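Local structure of toxin-antitoxin system toxin HepN family (Shewanella oneidensis MR-1, 6M6U) at residues Asn2-Asn7 with Ala54-Arg59; Lys17-Val22 with Leu41-Cys46; Gln28-Phe33 with Leu107-Val112; Asp71-Leu76 with Asn89-Val94. The protein cleaves mRNA as the bacteriostatic toxin of a type VII toxin-antitoxin system and is neutralised mostly through tri-AMPylation by its cognate antitoxin MntA. All blocks are in the same frame, centred on the assembly; numbering follows the deposited sequence.

Contacts 1 and 2 lie on the same antiparallel pair, helices 3-23 and 33-60, with centres 21 Å apart: contact 1 joins the start of one helix to the end of the other, contact 2 the reverse. Contact 3 ties the loop between these helices to helix 109-118, on the far side of the chain's centre from contact 1 (centres 32 Å apart). Contact 4 packs helix 69-78 on helix 84-102 and touches contact 1, N55 OD1 lying 2.9 Å from S72 OG. The probable active-site R97 is nearest contact 4, about 4 Å from the side chain of V94, and about 6 Å from that of L43 in contact 2.

Contact 1. Residues Asn2-Asn7 with Ala54-Arg59; sequences NDIIIN and ANHINR
The antiparallel helix pair 3-23/33-60 of this all-helical HepT fold meets here at the start of its first helix and near the end of its second, where H56 packs against N2, I4 and I5. The short helical segments 3-7 and 54-59 run 10.6 Å apart at closest approach, with an angle of 160° between their directions, and the imidazole lies between them. With CG anti to the backbone N (chi1 172°), the H56 ring is carried toward segment 2-7. CG2 of I4 sits over one ring face, offset toward the rim, in a CH-pi contact 4.2 Å from the centroid of the H56 ring. The other branch of I4 also reaches the ring, CD1 lying 4.0 Å from H56 ND1. The methyl end of I5 comes in obliquely, with CD1 3.9 Å from CD2 of H56, and the same I5 CD1 extends to CD1 of I57 at 4.3 Å. At the ring edge the N2 amide approaches from the opposite direction, its plane turned 70° from the imidazole; N2 ND2 is 3.4 Å from H56 NE2, but the angle is too poor for a hydrogen bond. N2 OD1 instead accepts a weak bond from the backbone N of I4 at 3.3 Å, which helps to hold the amide beside the first turn. Helix 120-131 adjoins the apolar side, where I130 touches both I5 and I57. Helix 69-78 packs on A54 and N58, while E101 of the MntA antitoxin chain packs on N2 and I4, and D100 of that chain forms a salt bridge with R59.

Contact 2. Residues Lys17-Val22 with Leu41-Cys46; sequences KRIQQV and LNLQRC
The R18 guanidinium and the N42 amide are the flat groups that meet, their planes 76° apart, and N42 ND2 lies oblique to the guanidinium, 4.2 Å from R18 NE. Their closer packing is by the aliphatic root of the arginine: R18 CB is 3.7 Å from N42 OD1. Bends at chi2 and chi3 fold the rest of the R18 chain back, and its NH2 forms a salt bridge with D37 of the second subunit, another copy of this protein. N42 ND2 donates to the backbone O of S38 in its own helix and has a weaker bond to D37 of the second subunit; together these, more than R18, probably orient the amide. The two segments belong to helices 3-23 and 33-60, the long antiparallel hairpin of the HepT fold; locally their axes approach to 9.5 Å at 162°. I19 is the main apolar residue of segment 17-22 here. It slides past N42 in the opposite direction, bringing its CG1 to 3.5 Å from N42 CB, while I19 CD1 presses on the backbone, 3.7 Å from the N of L43. That same methyl serves two further side chains, I19 CD1 meeting L43 CD2 at 4.1 Å and C46 SG at 4.2 Å. The L43 side chain is also near the probable active-site residue R97. F123 and L120 of helix 120-131 extend this apolar layer, F123 against L43 and C46, L120 against I19.

Contact 3. Residues Gln28-Phe33 with Leu107-Val112; sequences QFKQDF and LNLDIV
D110 OD1 receives the ammonium of K30 in a salt bridge whose hydrogen bond is weak, with K30 NZ 3.4 Å from D110 OD1. The two side chains cross obliquely, and the lysine is bent at chi3 and chi4, which brings its end alongside the carboxylate oxygen OD1: K30 CD also lies 3.8 Å from D110 OD1, so methylene groups as well as the charge pack on the carboxylate. Both residues are exposed, and solvent would be expected to temper the attraction. Next to this pair the contact is apolar. L109 turns toward the loop and wedges between F29 and K30, its CG 3.9 Å from F29 CE2 and its CD2 3.9 Å from K30 CA. Segment 28-33 is the connection from helix 3-23 to helix 33-60, and L109 stands in the first turn of helix 109-118, so the contact fastens the turn of the long helical hairpin to the start of a helix much later in the chain. N108 occupies the N-cap position of that helix; its OD1 accepts a weak capping bond from D110 N at 3.4 Å. On the other segment D32 caps helix 33-60 through the backbone N of T34. The F29 ring swings inward because its CG is anti to the backbone N (chi1 176°), and its far end reaches V112, which it crosses at about a right angle: F29 CZ is 3.7 Å from V112 CG1. Y23 meets the F29 ring with planes about 60° apart, and V39 of helix 33-60 also packs on this phenylalanine.

Contact 4. Residues Asp71-Leu76 with Asn89-Val94; sequences DSFTLL and NLKKMV
F73 is the first residue of segment 71-76 to touch helix 84-102, and its ring carries most of the packing. L90 crosses it at about a right angle: L90 CB stands over the centre of one face, 4.0 Å from the F73 ring centroid and only 6° off the normal, a well-centred CH-pi contact. A terminal methyl of L90 covers another part of the ring, its CD1 3.6 Å from F73 CE1. V94, one turn further along, comes to the ring edge near its plane, with V94 CG2 4.0 Å from F73 CE2. K91 slides past the phenylalanine in the opposite direction and lays its CG 4.0 Å from F73 CB, so its aliphatic part packs along the root of the phenylalanine side chain. T74 then meets the polar end of that lysine: K91 NZ donates a hydrogen bond to T74 OG1 over 3.0 Å. The kink at chi3 of K91 (61°) turns the ammonium back toward the threonine. T74 OG1 is placed with the hydroxyl beside its own backbone N and also has a weak bond with the backbone O of R70, so two groups hold it. Helix 120-131 also packs on segment 89-94, where F126 touches L90 and F123 touches M93. The helical segments are almost exactly antiparallel, 176° between directions and 9.5 Å apart, forming an up-and-down helical hairpin in the HepT-like domain; on its second arm V94 packs close to R97 of the RX(4)HXY motif, a probable active-site residue.

Contact 1. Residues Asn2-Asn7 with Ala54-Arg59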
# COMPACT_ATOMS: atom_id res chain seq x y z
N ASN B 2 -34.47 36.55 -0.20
CA ASN B 2 -33.74 35.37 -0.66
C ASN B 2 -34.54 34.64 -1.74
O ASN B 2 -35.74 34.41 -1.57
CB ASN B 2 -33.46 34.43 0.52
CG ASN B 2 -32.21 33.59 0.30
OD1 ASN B 2 -32.20 32.65 -0.49
ND2 ASN B 2 -31.14 33.93 1.02
N ASP B 3 -33.88 34.28 -2.84
CA ASP B 3 -34.59 33.66 -3.95
C ASP B 3 -35.04 32.24 -3.63
O ASP B 3 -36.06 31.78 -4.16
CB ASP B 3 -33.72 33.66 -5.21
CG ASP B 3 -33.81 34.97 -5.98
OD1 ASP B 3 -34.73 35.76 -5.68
OD2 ASP B 3 -32.97 35.19 -6.88
N ILE B 4 -34.30 31.52 -2.79
CA ILE B 4 -34.72 30.18 -2.39
C ILE B 4 -35.98 30.26 -1.54
O ILE B 4 -36.93 29.50 -1.75
CB ILE B 4 -33.58 29.46 -1.64
CG1 ILE B 4 -32.63 28.81 -2.64
CG2 ILE B 4 -34.13 28.43 -0.67
CD1 ILE B 4 -31.45 28.13 -2.00
N ILE B 5 -36.01 31.18 -0.57
CA ILE B 5 -37.19 31.35 0.26
C ILE B 5 -38.40 31.71 -0.60
O ILE B 5 -39.49 31.16 -0.42
CB ILE B 5 -36.93 32.43 1.33
CG1 ILE B 5 -35.84 31.97 2.31
CG2 ILE B 5 -38.22 32.76 2.08
CD1 ILE B 5 -36.20 30.72 3.06
N ILE B 6 -38.21 32.61 -1.57
CA ILE B 6 -39.32 33.09 -2.39
C ILE B 6 -39.90 31.96 -3.23
O ILE B 6 -41.13 31.81 -3.32
CB ILE B 6 -38.86 34.28 -3.25
CG1 ILE B 6 -38.59 35.51 -2.38
CG2 ILE B 6 -39.88 34.58 -4.34
CD1 ILE B 6 -37.72 36.56 -3.04
N ASN B 7 -39.04 31.14 -3.85
CA ASN B 7 -39.54 30.07 -4.70
C ASN B 7 -40.22 28.98 -3.89
O ASN B 7 -41.24 28.41 -4.32
CB ASN B 7 -38.41 29.49 -5.54
CG ASN B 7 -37.95 30.44 -6.63
OD1 ASN B 7 -38.38 30.34 -7.78
ND2 ASN B 7 -37.09 31.38 -6.27
N ALA B 54 -36.49 25.51 6.10
CA ALA B 54 -35.88 25.29 7.41
C ALA B 54 -34.40 24.95 7.27
O ALA B 54 -33.55 25.57 7.92
CB ALA B 54 -36.63 24.18 8.15
N ASN B 55 -34.08 23.96 6.43
CA ASN B 55 -32.69 23.57 6.21
C ASN B 55 -31.86 24.76 5.75
O ASN B 55 -30.69 24.90 6.12
CB ASN B 55 -32.61 22.46 5.16
CG ASN B 55 -33.21 21.15 5.65
OD1 ASN B 55 -33.31 20.91 6.86
ND2 ASN B 55 -33.62 20.30 4.71
N HIS B 56 -32.44 25.63 4.92
CA HIS B 56 -31.72 26.79 4.40
C HIS B 56 -31.37 27.75 5.53
O HIS B 56 -30.21 28.18 5.65
CB HIS B 56 -32.57 27.48 3.34
CG HIS B 56 -32.03 28.79 2.87
ND1 HIS B 56 -31.03 28.88 1.92
CD2 HIS B 56 -32.36 30.06 3.19
CE1 HIS B 56 -30.77 30.16 1.69
NE2 HIS B 56 -31.56 30.89 2.45
N ILE B 57 -32.35 28.10 6.37
CA ILE B 57 -32.14 29.10 7.40
C ILE B 57 -31.16 28.60 8.46
O ILE B 57 -30.29 29.35 8.92
CB ILE B 57 -33.50 29.51 8.02
CG1 ILE B 57 -34.34 30.25 6.99
CG2 ILE B 57 -33.29 30.37 9.26
CD1 ILE B 57 -35.79 30.39 7.37
N ASN B 58 -31.28 27.33 8.86
CA ASN B 58 -30.36 26.78 9.85
C ASN B 58 -28.92 26.83 9.35
O ASN B 58 -27.99 27.03 10.14
CB ASN B 58 -30.74 25.34 10.19
CG ASN B 58 -32.00 25.26 11.04
OD1 ASN B 58 -32.19 26.05 11.96
ND2 ASN B 58 -32.88 24.31 10.72
N ARG B 59 -28.71 26.66 8.04
CA ARG B 59 -27.35 26.75 7.50
C ARG B 59 -26.94 28.20 7.30
O ARG B 59 -25.81 28.58 7.65
CB ARG B 59 -27.25 25.98 6.19
CG ARG B 59 -25.85 25.97 5.58
CD ARG B 59 -25.84 25.19 4.27
NE ARG B 59 -24.52 25.10 3.66
CZ ARG B 59 -24.04 25.95 2.76
NH1 ARG B 59 -24.77 26.99 2.37
NH2 ARG B 59 -22.83 25.78 2.26

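Contact 2. Residues Lys17-Val22 with Leu41-Cys46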
# COMPACT_ATOMS: atom_id res chain seq x y z
N LYS B 17 -53.27 25.26 -3.10
CA LYS B 17 -54.38 25.43 -4.04
C LYS B 17 -54.64 24.14 -4.80
O LYS B 17 -55.80 23.78 -5.03
CB LYS B 17 -54.10 26.58 -5.01
CG LYS B 17 -54.00 27.94 -4.34
CD LYS B 17 -54.52 29.05 -5.26
CE LYS B 17 -53.61 29.29 -6.45
NZ LYS B 17 -52.29 29.87 -6.04
N ARG B 18 -53.58 23.42 -5.19
CA ARG B 18 -53.76 22.11 -5.82
C ARG B 18 -54.52 21.16 -4.90
O ARG B 18 -55.32 20.34 -5.37
CB ARG B 18 -52.41 21.52 -6.21
CG ARG B 18 -51.83 22.08 -7.50
CD ARG B 18 -52.72 21.72 -8.68
NE ARG B 18 -52.81 20.27 -8.87
CZ ARG B 18 -53.85 19.65 -9.42
NH1 ARG B 18 -54.89 20.35 -9.84
NH2 ARG B 18 -53.84 18.33 -9.55
N ILE B 19 -54.29 21.25 -3.58
CA ILE B 19 -54.99 20.38 -2.64
C ILE B 19 -56.45 20.82 -2.49
O ILE B 19 -57.36 19.99 -2.53
CB ILE B 19 -54.28 20.36 -1.28
CG1 ILE B 19 -52.95 19.60 -1.38
CG2 ILE B 19 -55.17 19.74 -0.20
CD1 ILE B 19 -51.85 20.15 -0.49
N GLN B 20 -56.68 22.12 -2.32
CA GLN B 20 -58.05 22.62 -2.20
C GLN B 20 -58.85 22.35 -3.47
O GLN B 20 -60.03 21.99 -3.40
CB GLN B 20 -58.04 24.11 -1.87
CG GLN B 20 -57.57 24.40 -0.45
CD GLN B 20 -57.10 25.83 -0.26
OE1 GLN B 20 -56.88 26.56 -1.23
NE2 GLN B 20 -56.93 26.24 0.99
N GLN B 21 -58.22 22.51 -4.63
CA GLN B 21 -58.93 22.31 -5.89
C GLN B 21 -59.25 20.83 -6.13
O GLN B 21 -60.35 20.50 -6.58
CB GLN B 21 -58.10 22.87 -7.04
CG GLN B 21 -58.65 22.59 -8.43
CD GLN B 21 -58.04 23.51 -9.47
OE1 GLN B 21 -57.88 23.13 -10.63
NE2 GLN B 21 -57.71 24.73 -9.06
N VAL B 22 -58.31 19.94 -5.83
CA VAL B 22 -58.51 18.52 -6.09
C VAL B 22 -59.46 17.91 -5.07
O VAL B 22 -60.27 17.03 -5.40
CB VAL B 22 -57.16 17.79 -6.13
CG1 VAL B 22 -57.35 16.28 -6.10
CG2 VAL B 22 -56.39 18.19 -7.38
N LEU B 41 -49.66 13.74 -2.56
CA LEU B 41 -48.43 14.19 -3.22
C LEU B 41 -48.21 15.68 -3.01
O LEU B 41 -47.09 16.13 -2.74
CB LEU B 41 -48.47 13.86 -4.71
CG LEU B 41 -47.16 14.22 -5.43
CD1 LEU B 41 -46.14 13.09 -5.29
CD2 LEU B 41 -47.40 14.54 -6.89
N ASN B 42 -49.28 16.48 -3.12
CA ASN B 42 -49.12 17.91 -2.91
C ASN B 42 -48.91 18.25 -1.43
O ASN B 42 -48.31 19.29 -1.14
CB ASN B 42 -50.33 18.65 -3.48
CG ASN B 42 -50.25 18.80 -4.99
OD1 ASN B 42 -49.41 19.53 -5.52
ND2 ASN B 42 -51.14 18.09 -5.70
N LEU B 43 -49.38 17.41 -0.51
CA LEU B 43 -48.97 17.57 0.89
C LEU B 43 -47.47 17.35 1.03
O LEU B 43 -46.77 18.12 1.70
CB LEU B 43 -49.74 16.61 1.78
CG LEU B 43 -51.09 17.11 2.28
CD1 LEU B 43 -51.82 16.03 3.08
CD2 LEU B 43 -50.92 18.38 3.10
N GLN B 44 -46.95 16.28 0.41
CA GLN B 44 -45.52 16.01 0.45
C GLN B 44 -44.72 17.18 -0.10
O GLN B 44 -43.73 17.61 0.50
CB GLN B 44 -45.22 14.74 -0.34
CG GLN B 44 -43.74 14.49 -0.57
CD GLN B 44 -43.48 13.17 -1.25
OE1 GLN B 44 -43.41 12.13 -0.60
NE2 GLN B 44 -43.36 13.20 -2.58
N ARG B 45 -45.14 17.72 -1.25
CA ARG B 45 -44.45 18.85 -1.85
C ARG B 45 -44.49 20.07 -0.92
O ARG B 45 -43.50 20.79 -0.80
CB ARG B 45 -45.07 19.18 -3.21
CG ARG B 45 -44.82 18.10 -4.25
CD ARG B 45 -45.65 18.30 -5.49
NE ARG B 45 -45.14 17.47 -6.59
CZ ARG B 45 -45.76 17.26 -7.76
NH1 ARG B 45 -46.93 17.84 -7.99
NH2 ARG B 45 -45.19 16.50 -8.68
N CYS B 46 -45.63 20.30 -0.27
CA CYS B 46 -45.70 21.35 0.74
C CYS B 46 -44.71 21.10 1.87
O CYS B 46 -44.02 22.03 2.31
CB CYS B 46 -47.12 21.46 1.30
SG CYS B 46 -48.32 22.26 0.23

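Contact 3. Residues Gln28-Phe33 with Leu107-Val112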
# COMPACT_ATOMS: atom_id res chain seq x y z
N GLN B 28 -66.14 13.09 -2.64
CA GLN B 28 -65.53 11.99 -3.37
C GLN B 28 -64.15 11.59 -2.85
O GLN B 28 -63.55 10.66 -3.39
CB GLN B 28 -65.43 12.33 -4.86
CG GLN B 28 -66.77 12.39 -5.58
CD GLN B 28 -67.54 11.08 -5.49
OE1 GLN B 28 -68.63 11.03 -4.92
NE2 GLN B 28 -66.98 10.02 -6.05
N PHE B 29 -63.64 12.25 -1.81
CA PHE B 29 -62.24 12.07 -1.45
C PHE B 29 -61.98 10.69 -0.87
O PHE B 29 -61.06 9.98 -1.30
CB PHE B 29 -61.78 13.14 -0.47
CG PHE B 29 -60.37 12.94 0.01
CD1 PHE B 29 -59.31 13.31 -0.80
CD2 PHE B 29 -60.12 12.35 1.23
CE1 PHE B 29 -58.00 13.11 -0.37
CE2 PHE B 29 -58.82 12.16 1.67
CZ PHE B 29 -57.76 12.53 0.86
N LYS B 30 -62.76 10.29 0.13
CA LYS B 30 -62.51 9.01 0.79
C LYS B 30 -62.78 7.82 -0.12
O LYS B 30 -62.42 6.69 0.24
CB LYS B 30 -63.37 8.89 2.05
CG LYS B 30 -62.90 9.78 3.19
CD LYS B 30 -63.95 9.87 4.29
CE LYS B 30 -64.33 8.49 4.81
NZ LYS B 30 -63.18 7.79 5.43
N GLN B 31 -63.38 8.04 -1.29
CA GLN B 31 -63.68 6.98 -2.25
C GLN B 31 -62.62 6.82 -3.32
O GLN B 31 -62.28 5.69 -3.69
CB GLN B 31 -65.03 7.26 -2.91
CG GLN B 31 -65.25 6.50 -4.21
CD GLN B 31 -66.58 6.83 -4.87
OE1 GLN B 31 -66.68 7.73 -5.70
NE2 GLN B 31 -67.62 6.08 -4.50
N ASP B 32 -62.08 7.92 -3.84
CA ASP B 32 -61.28 7.93 -5.06
C ASP B 32 -59.79 7.87 -4.70
O ASP B 32 -59.25 8.83 -4.13
CB ASP B 32 -61.61 9.16 -5.89
CG ASP B 32 -61.21 9.03 -7.34
OD1 ASP B 32 -60.09 8.55 -7.62
OD2 ASP B 32 -62.03 9.39 -8.22
N PHE B 33 -59.14 6.76 -5.05
CA PHE B 33 -57.70 6.63 -4.82
C PHE B 33 -56.93 7.75 -5.52
O PHE B 33 -55.91 8.23 -5.00
CB PHE B 33 -57.21 5.27 -5.30
CG PHE B 33 -57.60 4.12 -4.41
CD1 PHE B 33 -57.80 4.32 -3.05
CD2 PHE B 33 -57.77 2.85 -4.93
CE1 PHE B 33 -58.16 3.26 -2.23
CE2 PHE B 33 -58.13 1.79 -4.11
CZ PHE B 33 -58.32 2.00 -2.76
N LEU B 107 -52.61 4.24 6.67
CA LEU B 107 -53.06 5.61 6.75
C LEU B 107 -54.52 5.67 7.19
O LEU B 107 -55.37 4.92 6.69
CB LEU B 107 -52.91 6.31 5.40
CG LEU B 107 -53.33 7.78 5.34
CD1 LEU B 107 -52.51 8.60 6.32
CD2 LEU B 107 -53.20 8.33 3.93
N ASN B 108 -54.80 6.55 8.14
CA ASN B 108 -56.17 6.86 8.52
C ASN B 108 -56.62 8.05 7.68
O ASN B 108 -56.20 9.19 7.92
CB ASN B 108 -56.29 7.15 10.01
CG ASN B 108 -57.73 7.18 10.48
OD1 ASN B 108 -58.38 8.22 10.49
ND2 ASN B 108 -58.25 6.01 10.85
N LEU B 109 -57.46 7.78 6.68
CA LEU B 109 -57.83 8.80 5.71
C LEU B 109 -58.54 9.99 6.34
O LEU B 109 -58.61 11.05 5.72
CB LEU B 109 -58.70 8.18 4.62
CG LEU B 109 -58.43 8.63 3.19
CD1 LEU B 109 -56.94 8.67 2.90
CD2 LEU B 109 -59.14 7.70 2.23
N ASP B 110 -59.07 9.83 7.56
CA ASP B 110 -59.79 10.93 8.20
C ASP B 110 -58.86 12.00 8.76
O ASP B 110 -59.26 13.17 8.84
CB ASP B 110 -60.69 10.39 9.31
CG ASP B 110 -61.91 9.66 8.78
OD1 ASP B 110 -62.50 10.13 7.78
OD2 ASP B 110 -62.29 8.62 9.36
N ILE B 111 -57.64 11.63 9.15
CA ILE B 111 -56.69 12.65 9.60
C ILE B 111 -56.21 13.48 8.43
O ILE B 111 -55.98 14.69 8.56
CB ILE B 111 -55.51 12.00 10.36
CG1 ILE B 111 -56.00 10.85 11.26
CG2 ILE B 111 -54.79 13.06 11.19
CD1 ILE B 111 -54.89 10.20 12.07
N VAL B 112 -56.06 12.86 7.25
CA VAL B 112 -55.76 13.62 6.04
C VAL B 112 -56.87 14.63 5.76
O VAL B 112 -56.61 15.79 5.45
CB VAL B 112 -55.53 12.68 4.85
CG1 VAL B 112 -55.35 13.48 3.57
CG2 VAL B 112 -54.32 11.78 5.10

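Contact 4. Residues Asp71-Leu76 with Asn89-Val94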
# COMPACT_ATOMS: atom_id res chain seq x y z
N ASP B 71 -36.09 17.70 13.14
CA ASP B 71 -35.09 18.42 13.91
C ASP B 71 -34.77 19.78 13.30
O ASP B 71 -34.31 20.68 14.02
CB ASP B 71 -33.82 17.59 14.03
CG ASP B 71 -32.85 18.14 15.05
OD1 ASP B 71 -31.63 18.19 14.75
OD2 ASP B 71 -33.28 18.54 16.15
N SER B 72 -35.00 19.95 12.00
CA SER B 72 -34.78 21.25 11.37
C SER B 72 -35.83 22.26 11.83
O SER B 72 -35.52 23.44 11.99
CB SER B 72 -34.79 21.10 9.85
OG SER B 72 -34.29 22.28 9.24
N PHE B 73 -37.08 21.82 12.01
CA PHE B 73 -38.08 22.69 12.62
C PHE B 73 -37.78 22.92 14.09
O PHE B 73 -37.96 24.03 14.60
CB PHE B 73 -39.48 22.10 12.45
CG PHE B 73 -39.95 22.04 11.03
CD1 PHE B 73 -40.01 23.18 10.26
CD2 PHE B 73 -40.33 20.83 10.46
CE1 PHE B 73 -40.44 23.13 8.94
CE2 PHE B 73 -40.76 20.77 9.15
CZ PHE B 73 -40.82 21.93 8.39
N THR B 74 -37.33 21.87 14.79
CA THR B 74 -36.98 22.02 16.20
C THR B 74 -35.92 23.10 16.40
O THR B 74 -36.05 23.93 17.30
CB THR B 74 -36.49 20.68 16.76
OG1 THR B 74 -37.54 19.72 16.70
CG2 THR B 74 -36.03 20.84 18.20
N LEU B 75 -34.89 23.12 15.54
CA LEU B 75 -33.83 24.12 15.68
C LEU B 75 -34.35 25.53 15.44
O LEU B 75 -33.91 26.48 16.09
CB LEU B 75 -32.68 23.81 14.74
CG LEU B 75 -31.81 22.59 15.07
CD1 LEU B 75 -30.67 22.45 14.07
CD2 LEU B 75 -31.26 22.66 16.49
N LEU B 76 -35.29 25.70 14.50
CA LEU B 76 -35.88 27.02 14.29
C LEU B 76 -36.65 27.48 15.53
O LEU B 76 -36.66 28.67 15.85
CB LEU B 76 -36.81 27.00 13.08
CG LEU B 76 -36.20 26.68 11.71
CD1 LEU B 76 -37.31 26.54 10.68
CD2 LEU B 76 -35.21 27.76 11.29
N ASN B 89 -46.70 21.37 15.03
CA ASN B 89 -47.67 21.04 14.00
C ASN B 89 -46.99 20.66 12.70
O ASN B 89 -47.36 19.67 12.05
CB ASN B 89 -48.64 22.21 13.78
CG ASN B 89 -49.72 22.27 14.84
OD1 ASN B 89 -50.00 21.29 15.53
ND2 ASN B 89 -50.36 23.43 14.96
N LEU B 90 -45.99 21.44 12.28
CA LEU B 90 -45.23 21.11 11.08
C LEU B 90 -44.57 19.74 11.22
O LEU B 90 -44.52 18.97 10.25
CB LEU B 90 -44.17 22.18 10.80
CG LEU B 90 -44.67 23.59 10.51
CD1 LEU B 90 -43.49 24.50 10.29
CD2 LEU B 90 -45.60 23.61 9.32
N LYS B 91 -44.08 19.41 12.41
CA LYS B 91 -43.42 18.12 12.60
C LYS B 91 -44.40 16.95 12.49
O LYS B 91 -44.03 15.89 11.97
CB LYS B 91 -42.68 18.09 13.94
CG LYS B 91 -41.42 18.95 13.95
CD LYS B 91 -40.93 19.25 15.36
CE LYS B 91 -40.56 17.97 16.10
NZ LYS B 91 -40.03 18.24 17.47
N LYS B 92 -45.65 17.12 12.95
CA LYS B 92 -46.62 16.04 12.78
C LYS B 92 -47.19 16.01 11.36
O LYS B 92 -47.66 14.95 10.91
CB LYS B 92 -47.73 16.12 13.84
CG LYS B 92 -48.33 17.48 14.11
CD LYS B 92 -49.16 17.44 15.40
CE LYS B 92 -50.01 16.18 15.50
NZ LYS B 92 -51.23 16.28 14.65
N MET B 93 -47.15 17.14 10.65
CA MET B 93 -47.39 17.10 9.21
C MET B 93 -46.43 16.15 8.51
O MET B 93 -46.84 15.29 7.72
CB MET B 93 -47.26 18.50 8.62
CG MET B 93 -48.41 19.42 8.92
SD MET B 93 -49.72 19.20 7.71
CE MET B 93 -50.36 20.87 7.63
N VAL B 94 -45.12 16.31 8.78
CA VAL B 94 -44.12 15.42 8.21
C VAL B 94 -44.43 13.97 8.54
O VAL B 94 -44.35 13.09 7.68
CB VAL B 94 -42.71 15.82 8.70
CG1 VAL B 94 -41.66 14.89 8.11
CG2 VAL B 94 -42.41 17.27 8.34